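Local coordinates for protein putative tryptophan halogenase (Xanthomonas campestris pv. campestris, PDB 6Y1W) that probably halogenates an aromatic substrate with the help of reduced FAD, as a flavin-dependent enzyme of the tryptophan halogenase family, at residues 100-105 against 398-403; 200-205 against 231-236; 121-126 against 464-469; 59-64 against 87-92. One frame throughout, in Å; residues are numbered along the deposited sequence.

In the fold
From the N terminus, interaction 4 closes first, a short loop that is mostly helix, linking outer strands 59-61 and 87-89 of a small sheet through the predicted active-site lysine. Interaction 1 opens soon after at 100-105 and closes only at 398-403, tying the strand hairpin 91-107 to the loop behind helix 371-397. Interaction 3 starts inside that span, at helix 120-129, and ends beyond it at 464-469, so interactions 1 and 3 cross. Interaction 2, local to the Rossmann-type sheet, which probably binds FAD, is nested within both and lies across the chain's centre from them. Interactions 1 and 4 touch where Ile105 CG2 packs 3.6 Å from Ile92 O, on neighbouring strands.

Interaction 1: 100-105 against 398-403; sequences VDRHYI and ATDRRD. With BUD ((2S,3S)-butane-2,3-diol), chain J.
Asp400 faces Arg102 without a direct bond: its OD2 lies 4.2 Å from Arg102 NH1 and well out of the plane of the Arg102 guanidinium, so no N-H points at it. A water joins the two instead, accepting from Arg102 NH1 at 3.0 Å and donating to Asp400 OD2 at 2.7 Å, while the salt-bridge partner of this carboxylate is Arg98. Next comes Arg401, whose backbone N bonds to Thr399 OG1 in an ST turn. Its side chain crosses that of Val100 at about a right angle, and a bend at chi3 (66°) sets the guanidinium with one face under Val100 CG2, which is 3.9 Å from Arg401 CZ. Arg401 forms a side-on salt bridge with Asp403, close to the guanidinium plane, its NE bonding Asp403 OD1 (2.9 Å) and its NH2 Asp403 OD2 (2.8 Å), both on syn lone pairs. Arg401 NH2 also donates to butanediol O2 (2.9 Å) and Arg401 NH1 to His96 O, which together fix the rotation of the guanidinium. The loop runs from helix 371-397 to helix 405-412, whose Trp407 touches Arg401, and rests against the hairpin of strands 91-99 and 102-107 at the edge of the mixed sheet.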
loop_
_atom_site.group_PDB
_atom_site.type_symbol
_atom_site.label_atom_id
_atom_site.label_comp_id
_atom_site.label_asym_id
_atom_site.label_seq_id
_atom_site.Cartn_x
_atom_site.Cartn_y
_atom_site.Cartn_z
ATOM N N VAL A 100 30.100 18.207 -7.187
ATOM C CA VAL A 100 30.331 19.039 -8.358
ATOM C C VAL A 100 30.721 18.157 -9.523
ATOM O O VAL A 100 31.556 17.249 -9.400
ATOM C CB VAL A 100 31.422 20.085 -8.075
ATOM C CG1 VAL A 100 31.688 20.922 -9.323
ATOM C CG2 VAL A 100 30.980 20.959 -6.913
ATOM N N ASP A 101 30.095 18.428 -10.660
ATOM C CA ASP A 101 30.296 17.768 -11.941
ATOM C C ASP A 101 29.909 16.300 -11.936
ATOM O O ASP A 101 30.326 15.568 -12.818
ATOM C CB ASP A 101 31.745 17.914 -12.436
ATOM C CG ASP A 101 32.104 19.342 -12.737
ATOM O OD1 ASP A 101 31.249 20.109 -13.228
ATOM O OD2 ASP A 101 33.254 19.689 -12.447
ATOM N N ARG A 102 29.108 15.844 -10.968
ATOM C CA ARG A 102 28.588 14.483 -10.989
ATOM C C ARG A 102 27.079 14.559 -11.032
ATOM O O ARG A 102 26.457 15.024 -10.068
ATOM C CB ARG A 102 29.045 13.679 -9.776
ATOM C CG ARG A 102 30.583 13.595 -9.763
ATOM C CD ARG A 102 31.100 12.609 -8.766
ATOM N NE ARG A 102 30.949 11.219 -9.235
ATOM C CZ ARG A 102 31.457 10.181 -8.579
ATOM N NH1 ARG A 102 32.139 10.388 -7.446
ATOM N NH2 ARG A 102 31.281 8.947 -9.042
ATOM N N HIS A 103 26.508 14.054 -12.117
ATOM C CA HIS A 103 25.101 14.230 -12.463
ATOM C C HIS A 103 24.416 12.882 -12.607
ATOM O O HIS A 103 25.056 11.855 -12.800
ATOM C CB HIS A 103 24.980 15.008 -13.783
ATOM C CG HIS A 103 25.878 16.192 -13.846
ATOM N ND1 HIS A 103 25.947 17.122 -12.828
ATOM C CD2 HIS A 103 26.800 16.565 -14.765
ATOM C CE1 HIS A 103 26.822 18.060 -13.151
ATOM N NE2 HIS A 103 27.362 17.736 -14.315
ATOM N N TYR A 104 23.090 12.889 -12.513
ATOM C CA TYR A 104 22.310 11.686 -12.805
ATOM C C TYR A 104 20.892 12.133 -13.127
ATOM O O TYR A 104 20.554 13.311 -12.990
ATOM C CB TYR A 104 22.312 10.682 -11.608
ATOM C CG TYR A 104 21.464 11.167 -10.425
ATOM C CD1 TYR A 104 21.949 12.114 -9.507
ATOM C CD2 TYR A 104 20.170 10.707 -10.251
ATOM C CE1 TYR A 104 21.176 12.575 -8.469
ATOM C CE2 TYR A 104 19.387 11.173 -9.226
ATOM C CZ TYR A 104 19.881 12.099 -8.330
ATOM O OH TYR A 104 19.089 12.577 -7.290
ATOM N N ILE A 105 20.064 11.175 -13.549
ATOM C CA ILE A 105 18.649 11.438 -13.849
ATOM C C ILE A 105 17.773 10.589 -12.937
ATOM O O ILE A 105 18.012 9.380 -12.768
ATOM C CB ILE A 105 18.323 11.141 -15.332
ATOM C CG1 ILE A 105 19.084 12.122 -16.231
ATOM C CG2 ILE A 105 16.806 11.245 -15.617
ATOM C CD1 ILE A 105 19.103 11.634 -17.704
ATOM N N ALA A 398 22.129 13.213 1.221
ATOM C CA ALA A 398 22.964 12.238 0.516
ATOM C C ALA A 398 23.844 12.997 -0.474
ATOM O O ALA A 398 23.454 13.264 -1.610
ATOM C CB ALA A 398 22.101 11.190 -0.170
ATOM N N THR A 399 25.047 13.398 -0.041
ATOM C CA THR A 399 25.900 14.169 -0.940
ATOM C C THR A 399 27.342 13.951 -0.530
ATOM O O THR A 399 27.627 13.757 0.659
ATOM C CB THR A 399 25.588 15.683 -0.946
ATOM O OG1 THR A 399 26.477 16.318 -1.870
ATOM C CG2 THR A 399 25.766 16.314 0.459
ATOM N N ASP A 400 28.237 13.965 -1.525
ATOM C CA ASP A 400 29.680 14.010 -1.283
ATOM C C ASP A 400 30.192 15.429 -1.072
ATOM O O ASP A 400 31.363 15.610 -0.685
ATOM C CB ASP A 400 30.462 13.394 -2.449
ATOM C CG ASP A 400 30.186 11.917 -2.647
ATOM O OD1 ASP A 400 29.675 11.235 -1.729
ATOM O OD2 ASP A 400 30.515 11.443 -3.744
ATOM N N ARG A 401 29.355 16.429 -1.304
ATOM C CA ARG A 401 29.817 17.809 -1.295
ATOM C C ARG A 401 30.190 18.264 0.108
ATOM O O ARG A 401 29.404 18.117 1.051
ATOM C CB ARG A 401 28.746 18.722 -1.876
ATOM C CG ARG A 401 28.501 18.427 -3.369
ATOM C CD ARG A 401 27.619 19.514 -4.021
ATOM N NE ARG A 401 28.256 20.835 -4.080
ATOM C CZ ARG A 401 27.815 21.839 -4.841
ATOM N NH1 ARG A 401 26.740 21.663 -5.616
ATOM N NH2 ARG A 401 28.420 23.035 -4.810
ATOM N N ARG A 402 31.375 18.882 0.221
ATOM C CA ARG A 402 31.792 19.576 1.435
ATOM C C ARG A 402 32.376 20.939 1.084
ATOM O O ARG A 402 33.118 21.537 1.886
ATOM C CB ARG A 402 32.813 18.745 2.232
ATOM C CG ARG A 402 32.354 17.326 2.541
ATOM C CD ARG A 402 31.230 17.285 3.576
ATOM N NE ARG A 402 30.956 15.913 3.986
ATOM C CZ ARG A 402 30.124 15.079 3.373
ATOM N NH1 ARG A 402 29.972 13.837 3.845
ATOM N NH2 ARG A 402 29.448 15.488 2.293
ATOM N N ASP A 403 32.042 21.444 -0.095
ATOM C CA ASP A 403 32.743 22.607 -0.634
ATOM C C ASP A 403 32.181 23.933 -0.171
ATOM O O ASP A 403 32.801 24.959 -0.452
ATOM C CB ASP A 403 32.756 22.585 -2.167
ATOM C CG ASP A 403 31.346 22.439 -2.783
ATOM O OD1 ASP A 403 30.792 21.329 -2.685
ATOM O OD2 ASP A 403 30.803 23.432 -3.340
HETATM C C1 BUD J . 30.035 25.409 -9.975
HETATM O O1 BUD J . 29.443 26.860 -8.096
HETATM C C2 BUD J . 29.030 25.768 -8.880
HETATM O O2 BUD J . 28.201 25.069 -6.805
HETATM C C3 BUD J . 28.899 24.598 -7.916
HETATM C C4 BUD J . 28.077 23.471 -8.539
HETATM O O HOH W 1 32.390 12.559 -5.383
#

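Interaction 2: 200-205 against 231-236; sequences GDIAAL and QTLGVG
The backbone N of Ile202, the residue whose side chain packs on Leu233, donates to Asn332 OD1 and so ties the start of strand 202-207 to the loop before strand 333-335. Between 200-205 and 231-236 themselves there is no hydrogen bond; the meeting is made by the two branches of Leu233. Its CD1 touches Ile202 CD1 at 4.2 Å, methyl to methyl, and its CD2 lies 3.7 Å from Gly200 O, an apolar carbon beside a carbonyl. The two side chains cross at about a right angle. Ile202 reaches over because CG1 sits beside its own backbone N and CD1 extends straight on from it (chi2 177°), carrying the terminal methyl toward the helix end although the side chain does not start out in that direction. Strand 202-207 belongs to the mixed Rossmann-type sheet, which probably binds FAD, running antiparallel to both 184-195 and 212-214, and just past Ile202 it is interrupted by a classic beta bulge, Ala203 and Ala204 pairing with the single residue Gln194 of strand 184-195. On the other side, Leu233 follows helix 227-232, where Thr232 OG1 is bonded to Leu227 O. Gly234 then leaves helical geometry with a positive phi of 70°, and Val235 O beyond it accepts from Arg325 NH2. Ile202 also touches Val193 of strand 184-195, Phe218 of strand 217-220 and Leu228 of the helix, while Thr232 leans on Val193 and Thr195.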
loop_
_atom_site.group_PDB
_atom_site.type_symbol
_atom_site.label_atom_id
_atom_site.label_comp_id
_atom_site.label_asym_id
_atom_site.label_seq_id
_atom_site.Cartn_x
_atom_site.Cartn_y
_atom_site.Cartn_z
ATOM N N GLY A 200 -17.658 26.982 16.929
ATOM C CA GLY A 200 -16.444 27.438 16.299
ATOM C C GLY A 200 -16.370 27.152 14.814
ATOM O O GLY A 200 -15.413 27.597 14.172
ATOM N N ASP A 201 -17.351 26.456 14.240
ATOM C CA ASP A 201 -17.308 26.202 12.795
ATOM C C ASP A 201 -17.329 27.509 12.021
ATOM O O ASP A 201 -17.856 28.524 12.480
ATOM C CB ASP A 201 -18.498 25.363 12.333
ATOM C CG ASP A 201 -18.477 23.980 12.869
ATOM O OD1 ASP A 201 -17.494 23.595 13.524
ATOM O OD2 ASP A 201 -19.482 23.278 12.660
ATOM N N ILE A 202 -16.756 27.488 10.813
ATOM C CA ILE A 202 -16.919 28.639 9.938
ATOM C C ILE A 202 -18.379 28.731 9.501
ATOM O O ILE A 202 -18.984 27.738 9.084
ATOM C CB ILE A 202 -15.997 28.536 8.720
ATOM C CG1 ILE A 202 -14.551 28.411 9.189
ATOM C CG2 ILE A 202 -16.231 29.753 7.791
ATOM C CD1 ILE A 202 -13.576 28.244 8.081
ATOM N N ALA A 203 -18.950 29.934 9.579
ATOM C CA ALA A 203 -20.334 30.157 9.160
ATOM C C ALA A 203 -20.464 30.854 7.808
ATOM O O ALA A 203 -21.354 30.509 7.022
ATOM C CB ALA A 203 -21.079 30.982 10.219
ATOM N N ALA A 204 -19.603 31.826 7.509
ATOM C CA ALA A 204 -19.748 32.591 6.280
ATOM C C ALA A 204 -18.486 33.394 6.049
ATOM O O ALA A 204 -17.742 33.694 6.987
ATOM C CB ALA A 204 -20.953 33.544 6.338
ATOM N N LEU A 205 -18.277 33.771 4.795
ATOM C CA LEU A 205 -17.277 34.772 4.465
ATOM C C LEU A 205 -17.992 36.092 4.217
ATOM O O LEU A 205 -19.148 36.116 3.768
ATOM C CB LEU A 205 -16.465 34.403 3.221
ATOM C CG LEU A 205 -15.920 32.974 3.180
ATOM C CD1 LEU A 205 -15.266 32.766 1.824
ATOM C CD2 LEU A 205 -14.928 32.687 4.322
ATOM N N GLN A 231 -5.665 31.914 9.996
ATOM C CA GLN A 231 -6.004 33.168 10.666
ATOM C C GLN A 231 -7.272 33.043 11.500
ATOM O O GLN A 231 -7.397 33.713 12.532
ATOM C CB GLN A 231 -6.165 34.284 9.646
ATOM C CG GLN A 231 -4.858 34.524 8.843
ATOM C CD GLN A 231 -4.859 35.808 8.053
ATOM O OE1 GLN A 231 -5.426 36.814 8.474
ATOM N NE2 GLN A 231 -4.189 35.801 6.913
ATOM N N THR A 232 -8.208 32.190 11.091
ATOM C CA THR A 232 -9.485 32.034 11.791
ATOM C C THR A 232 -9.442 30.869 12.769
ATOM O O THR A 232 -9.674 31.045 13.967
ATOM C CB THR A 232 -10.640 31.830 10.790
ATOM O OG1 THR A 232 -10.711 32.932 9.883
ATOM C CG2 THR A 232 -11.982 31.719 11.543
ATOM N N LEU A 233 -9.127 29.672 12.288
ATOM C CA LEU A 233 -9.176 28.504 13.154
ATOM C C LEU A 233 -7.886 28.258 13.939
ATOM O O LEU A 233 -7.877 27.392 14.822
ATOM C CB LEU A 233 -9.539 27.277 12.320
ATOM C CG LEU A 233 -10.920 27.357 11.651
ATOM C CD1 LEU A 233 -11.155 26.171 10.754
ATOM C CD2 LEU A 233 -12.022 27.406 12.712
ATOM N N GLY A 234 -6.799 28.959 13.616
ATOM C CA GLY A 234 -5.613 28.877 14.461
ATOM C C GLY A 234 -4.863 27.563 14.438
ATOM O O GLY A 234 -4.205 27.218 15.428
ATOM N N VAL A 235 -4.955 26.792 13.350
ATOM C CA VAL A 235 -4.217 25.542 13.264
ATOM C C VAL A 235 -2.773 25.906 12.934
ATOM O O VAL A 235 -2.517 26.620 11.963
ATOM C CB VAL A 235 -4.807 24.624 12.181
ATOM C CG1 VAL A 235 -4.039 23.330 12.117
ATOM C CG2 VAL A 235 -6.325 24.391 12.413
ATOM N N GLY A 236 -1.850 25.507 13.788
ATOM C CA GLY A 236 -0.450 25.787 13.546
ATOM C C GLY A 236 0.138 24.830 12.531
ATOM O O GLY A 236 -0.534 23.924 12.023
#

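Interaction 3: 121-126 against 464-469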
loop_
_atom_site.group_PDB
_atom_site.type_symbol
_atom_site.label_atom_id
_atom_site.label_comp_id
_atom_site.label_asym_id
_atom_site.label_seq_id
_atom_site.Cartn_x
_atom_site.Cartn_y
_atom_site.Cartn_z
ATOM N N GLN A 121 18.031 -3.949 -9.112
ATOM C CA GLN A 121 19.285 -3.349 -8.683
ATOM C C GLN A 121 20.233 -4.368 -8.074
ATOM O O GLN A 121 21.444 -4.129 -8.086
ATOM C CB GLN A 121 19.050 -2.182 -7.721
ATOM C CG GLN A 121 18.688 -2.554 -6.276
ATOM C CD GLN A 121 17.212 -2.880 -6.074
ATOM O OE1 GLN A 121 16.476 -3.175 -7.023
ATOM N NE2 GLN A 121 16.796 -2.937 -4.793
ATOM N N HIS A 122 19.717 -5.480 -7.521
ATOM C CA HIS A 122 20.613 -6.502 -6.967
ATOM C C HIS A 122 21.395 -7.195 -8.062
ATOM O O HIS A 122 22.601 -7.425 -7.905
ATOM C CB HIS A 122 19.813 -7.502 -6.126
ATOM C CG HIS A 122 19.211 -6.859 -4.924
ATOM N ND1 HIS A 122 19.971 -6.526 -3.823
ATOM C CD2 HIS A 122 17.967 -6.371 -4.693
ATOM C CE1 HIS A 122 19.211 -5.904 -2.942
ATOM N NE2 HIS A 122 17.989 -5.796 -3.446
ATOM N N PHE A 123 20.749 -7.475 -9.200
ATOM C CA PHE A 123 21.466 -8.030 -10.346
ATOM C C PHE A 123 22.425 -7.004 -10.917
ATOM O O PHE A 123 23.561 -7.342 -11.279
ATOM C CB PHE A 123 20.470 -8.516 -11.397
ATOM C CG PHE A 123 19.554 -9.565 -10.852
ATOM C CD1 PHE A 123 19.951 -10.891 -10.811
ATOM C CD2 PHE A 123 18.337 -9.205 -10.275
ATOM C CE1 PHE A 123 19.138 -11.866 -10.247
ATOM C CE2 PHE A 123 17.510 -10.162 -9.717
ATOM C CZ PHE A 123 17.900 -11.495 -9.690
ATOM N N TRP A 124 22.008 -5.737 -10.964
ATOM C CA TRP A 124 22.919 -4.709 -11.473
ATOM C C TRP A 124 24.144 -4.558 -10.575
ATOM O O TRP A 124 25.265 -4.425 -11.079
ATOM C CB TRP A 124 22.183 -3.382 -11.628
ATOM C CG TRP A 124 23.042 -2.329 -12.228
ATOM C CD1 TRP A 124 23.190 -2.065 -13.564
ATOM C CD2 TRP A 124 23.880 -1.392 -11.541
ATOM N NE1 TRP A 124 24.067 -1.017 -13.746
ATOM C CE2 TRP A 124 24.526 -0.604 -12.527
ATOM C CE3 TRP A 124 24.176 -1.155 -10.199
ATOM C CZ2 TRP A 124 25.422 0.424 -12.206
ATOM C CZ3 TRP A 124 25.069 -0.147 -9.888
ATOM C CH2 TRP A 124 25.692 0.625 -10.884
ATOM N N LEU A 125 23.948 -4.586 -9.243
ATOM C CA LEU A 125 25.058 -4.460 -8.296
ATOM C C LEU A 125 26.057 -5.612 -8.448
ATOM O O LEU A 125 27.278 -5.396 -8.433
ATOM C CB LEU A 125 24.510 -4.407 -6.865
ATOM C CG LEU A 125 23.885 -3.048 -6.483
ATOM C CD1 LEU A 125 22.954 -3.153 -5.256
ATOM C CD2 LEU A 125 24.949 -1.938 -6.318
ATOM N N LYS A 126 25.555 -6.839 -8.582
ATOM C CA LYS A 126 26.440 -7.971 -8.828
ATOM C C LYS A 126 27.182 -7.755 -10.130
ATOM O O LYS A 126 28.403 -7.959 -10.212
ATOM C CB LYS A 126 25.627 -9.262 -8.874
ATOM C CG LYS A 126 26.360 -10.483 -9.397
ATOM C CD LYS A 126 27.142 -11.167 -8.349
ATOM C CE LYS A 126 27.682 -12.479 -8.900
ATOM N NZ LYS A 126 28.518 -12.999 -7.792
ATOM N N ASP A 464 23.971 -14.041 -6.865
ATOM C CA ASP A 464 25.238 -14.775 -6.931
ATOM C C ASP A 464 25.078 -16.117 -7.632
ATOM O O ASP A 464 26.083 -16.794 -7.894
ATOM C CB ASP A 464 25.823 -14.988 -5.530
ATOM C CG ASP A 464 26.248 -13.702 -4.866
ATOM O OD1 ASP A 464 26.882 -12.834 -5.525
ATOM O OD2 ASP A 464 25.970 -13.544 -3.669
ATOM N N LEU A 465 23.843 -16.506 -7.960
ATOM C CA LEU A 465 23.600 -17.719 -8.712
ATOM C C LEU A 465 24.013 -17.562 -10.172
ATOM O O LEU A 465 24.183 -18.567 -10.869
ATOM C CB LEU A 465 22.120 -18.101 -8.652
ATOM C CG LEU A 465 21.597 -18.660 -7.311
ATOM C CD1 LEU A 465 20.082 -18.783 -7.375
ATOM C CD2 LEU A 465 22.213 -19.999 -7.010
ATOM N N MET A 466 24.105 -16.330 -10.674
ATOM C CA MET A 466 24.400 -16.126 -12.086
ATOM C C MET A 466 25.890 -15.960 -12.341
ATOM O O MET A 466 26.541 -15.097 -11.746
ATOM C CB MET A 466 23.643 -14.913 -12.609
ATOM C CG MET A 466 22.150 -15.150 -12.542
ATOM S SD MET A 466 21.341 -13.604 -12.883
ATOM C CE MET A 466 21.175 -13.747 -14.609
ATOM N N GLY A 467 26.391 -16.727 -13.287
ATOM C CA GLY A 467 27.734 -16.484 -13.775
ATOM C C GLY A 467 27.786 -15.243 -14.648
ATOM O O GLY A 467 26.775 -14.637 -15.003
ATOM N N ASP A 468 29.013 -14.865 -15.002
ATOM C CA ASP A 468 29.222 -13.618 -15.734
ATOM C C ASP A 468 28.478 -13.604 -17.065
ATOM O O ASP A 468 27.873 -12.587 -17.426
ATOM C CB ASP A 468 30.715 -13.396 -15.968
ATOM C CG ASP A 468 31.459 -12.922 -14.729
ATOM O OD1 ASP A 468 30.844 -12.668 -13.669
ATOM O OD2 ASP A 468 32.702 -12.840 -14.809
ATOM N N ALA A 469 28.532 -14.708 -17.830
ATOM C CA ALA A 469 27.901 -14.699 -19.146
ATOM C C ALA A 469 26.386 -14.584 -19.019
ATOM O O ALA A 469 25.749 -13.840 -19.780
ATOM C CB ALA A 469 28.282 -15.962 -19.945
HETATM O O HOH W 2 28.654 -15.726 -8.034
#
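Lys126 and Asp464 form a salt bridge, with Lys126 NZ donating to Asp464 OD1 at 2.8 Å. The ammonium meets this oxygen on its anti side, 19° out of the carboxylate plane. A bend at chi2 (85°) brings the end of the lysine over to the aspartate, and the two side chains cross at about a right angle. A second N-H of Lys126 NZ is used by a water at 2.7 Å, which in turn donates to Asp464 O at 2.8 Å, so the lysine holds both the side chain and, through the water, the backbone of the same residue. Asp464 is well supplied with donors: OD1 also accepts from His459 NE2, and OD2 from Gln367 NE2 of the second subunit. The cluster of donors would be expected to favour the charged carboxylate. Nearby, Asp468, in the first turn of helix 468-486, is satisfied by a salt bridge from its OD1 to Arg130 NE. Gln121 NE2 bonds Gly430 O.

The apolar half uses Phe123, about one turn before Lys126 on helix 120-129, and Met466, two residues past Asp464. Met466 SD comes to 3.7 Å from Phe123 CD1 and stands 4.8 Å from the ring centroid. The sulfur approaches the ring obliquely. Leu471 touches both Lys126 and Met466, and Phe474 also lies on Met466. Helix 120-129 is thereby fastened to the segment leading into helix 468-486, with Gly467 at its N-cap, by a salt bridge at the subunit boundary beside a Met-aromatic contact.

Interaction 4: 59-64 against 87-92; sequences GEATIP and TFKVGI. With BUD ((2S,3S)-butane-2,3-diol), chain H.
Lys89, on outer strand 87-89 of a small antiparallel sheet, reaches along Ala61 to Thr62 O, just past the other outer strand, 59-61; strand 162-166 lies between the two. Its chain is fully extended, with CG anti to the backbone N (chi1 175°), and this places NZ 2.9 Å from Thr62 O. The bond approaches at a C=O...N angle of 146°, tilted 31° from the carbonyl plane. A second bond from Lys89 NZ goes to Ser348 OG, so two oxygens hold the amine of Lys89, the predicted active-site residue. Along its shaft, Lys89 CD lies 4.1 Å from Ala61 CB. Ile63 runs side by side with Lys89, pointing the same way, and its CG2 stands 4.0 Å from Lys89 NZ. Thr62 OG1 is bonded to Tyr163 O, which ties the residue bearing that carbonyl to strand 162-166. The site is buried and lies near Glu347, predicted to bind tryptophan, and Ile351, predicted to bind FAD, consistent with a place between the flavin and substrate sites, as in related halogenases. Ile63 also borders a pocket that holds a butanediol, bonded to Ser444 OG and Ala441 N: Ile63 CB approaches its C1 at 3.8 Å, and Pro64 CD reaches the same carbon at 4.0 Å.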
loop_
_atom_site.group_PDB
_atom_site.type_symbol
_atom_site.label_atom_id
_atom_site.label_comp_id
_atom_site.label_asym_id
_atom_site.label_seq_id
_atom_site.Cartn_x
_atom_site.Cartn_y
_atom_site.Cartn_z
ATOM N N GLY A 59 5.622 28.789 -14.967
ATOM C CA GLY A 59 5.830 27.430 -15.514
ATOM C C GLY A 59 6.062 26.448 -14.370
ATOM O O GLY A 59 6.816 26.731 -13.456
ATOM N N GLU A 60 5.428 25.277 -14.450
ATOM C CA GLU A 60 5.480 24.325 -13.355
ATOM C C GLU A 60 5.594 22.909 -13.890
ATOM O O GLU A 60 4.940 22.570 -14.880
ATOM C CB GLU A 60 4.203 24.497 -12.497
ATOM C CG GLU A 60 4.164 23.660 -11.276
ATOM C CD GLU A 60 3.177 24.181 -10.210
ATOM O OE1 GLU A 60 2.584 25.282 -10.326
ATOM O OE2 GLU A 60 3.034 23.464 -9.207
ATOM N N ALA A 61 6.397 22.064 -13.232
ATOM C CA ALA A 61 6.453 20.645 -13.574
ATOM C C ALA A 61 5.503 19.819 -12.679
ATOM O O ALA A 61 5.087 20.249 -11.602
ATOM C CB ALA A 61 7.895 20.133 -13.444
ATOM N N THR A 62 5.116 18.650 -13.183
ATOM C CA THR A 62 4.099 17.812 -12.545
ATOM C C THR A 62 4.602 16.368 -12.526
ATOM O O THR A 62 5.722 16.051 -12.978
ATOM C CB THR A 62 2.735 17.875 -13.283
ATOM O OG1 THR A 62 2.912 17.519 -14.658
ATOM C CG2 THR A 62 2.116 19.282 -13.253
ATOM N N ILE A 63 3.798 15.488 -11.951
ATOM C CA ILE A 63 4.133 14.062 -11.893
ATOM C C ILE A 63 2.952 13.222 -12.372
ATOM O O ILE A 63 1.854 13.770 -12.606
ATOM C CB ILE A 63 4.622 13.678 -10.481
ATOM C CG1 ILE A 63 3.648 14.107 -9.406
ATOM C CG2 ILE A 63 6.007 14.337 -10.198
ATOM C CD1 ILE A 63 4.125 13.621 -8.000
ATOM N N PRO A 64 3.130 11.913 -12.568
ATOM C CA PRO A 64 2.125 11.159 -13.344
ATOM C C PRO A 64 0.757 11.074 -12.704
ATOM O O PRO A 64 -0.204 10.728 -13.404
ATOM C CB PRO A 64 2.762 9.772 -13.483
ATOM C CG PRO A 64 4.268 10.087 -13.540
ATOM C CD PRO A 64 4.421 11.177 -12.516
ATOM N N THR A 87 4.293 20.702 -22.286
ATOM C CA THR A 87 5.152 19.713 -22.928
ATOM C C THR A 87 5.179 18.453 -22.074
ATOM O O THR A 87 4.661 18.427 -20.954
ATOM C CB THR A 87 6.601 20.238 -23.134
ATOM O OG1 THR A 87 7.212 20.456 -21.854
ATOM C CG2 THR A 87 6.615 21.597 -23.938
ATOM N N PHE A 88 5.808 17.408 -22.588
ATOM C CA PHE A 88 5.899 16.172 -21.825
ATOM C C PHE A 88 7.142 16.140 -20.944
ATOM O O PHE A 88 8.184 16.733 -21.262
ATOM C CB PHE A 88 5.890 14.954 -22.765
ATOM C CG PHE A 88 4.578 14.762 -23.461
ATOM C CD1 PHE A 88 3.500 14.147 -22.787
ATOM C CD2 PHE A 88 4.379 15.213 -24.754
ATOM C CE1 PHE A 88 2.260 13.996 -23.399
ATOM C CE2 PHE A 88 3.119 15.058 -25.369
ATOM C CZ PHE A 88 2.075 14.454 -24.692
ATOM N N LYS A 89 7.021 15.404 -19.829
ATOM C CA LYS A 89 8.107 15.248 -18.870
ATOM C C LYS A 89 8.276 13.779 -18.563
ATOM O O LYS A 89 7.293 13.119 -18.226
ATOM C CB LYS A 89 7.770 16.002 -17.565
ATOM C CG LYS A 89 8.806 15.773 -16.458
ATOM C CD LYS A 89 8.333 16.410 -15.163
ATOM C CE LYS A 89 9.280 15.993 -14.000
ATOM N NZ LYS A 89 8.586 16.248 -12.657
ATOM N N VAL A 90 9.516 13.269 -18.661
ATOM C CA VAL A 90 9.795 11.882 -18.281
ATOM C C VAL A 90 10.751 11.771 -17.104
ATOM O O VAL A 90 11.055 10.648 -16.679
ATOM C CB VAL A 90 10.320 11.053 -19.469
ATOM C CG1 VAL A 90 9.265 10.967 -20.564
ATOM C CG2 VAL A 90 11.623 11.673 -20.018
ATOM N N GLY A 91 11.238 12.886 -16.556
ATOM C CA GLY A 91 12.170 12.780 -15.444
ATOM C C GLY A 91 12.746 14.139 -15.091
ATOM O O GLY A 91 12.375 15.169 -15.669
ATOM N N ILE A 92 13.684 14.113 -14.129
ATOM C CA ILE A 92 14.388 15.297 -13.631
ATOM C C ILE A 92 15.883 15.018 -13.744
ATOM O O ILE A 92 16.364 13.983 -13.247
ATOM C CB ILE A 92 14.056 15.602 -12.159
ATOM C CG1 ILE A 92 12.537 15.837 -12.006
ATOM C CG2 ILE A 92 14.790 16.835 -11.659
ATOM C CD1 ILE A 92 12.075 16.094 -10.562
HETATM C C1 BUD H . 6.512 10.605 -9.180
HETATM O O1 BUD H . 8.803 10.319 -8.621
HETATM C C2 BUD H . 7.515 9.837 -8.316
HETATM O O2 BUD H . 8.267 7.554 -7.793
HETATM C C3 BUD H . 7.426 8.339 -8.626
HETATM C C4 BUD H . 5.973 7.883 -8.440
#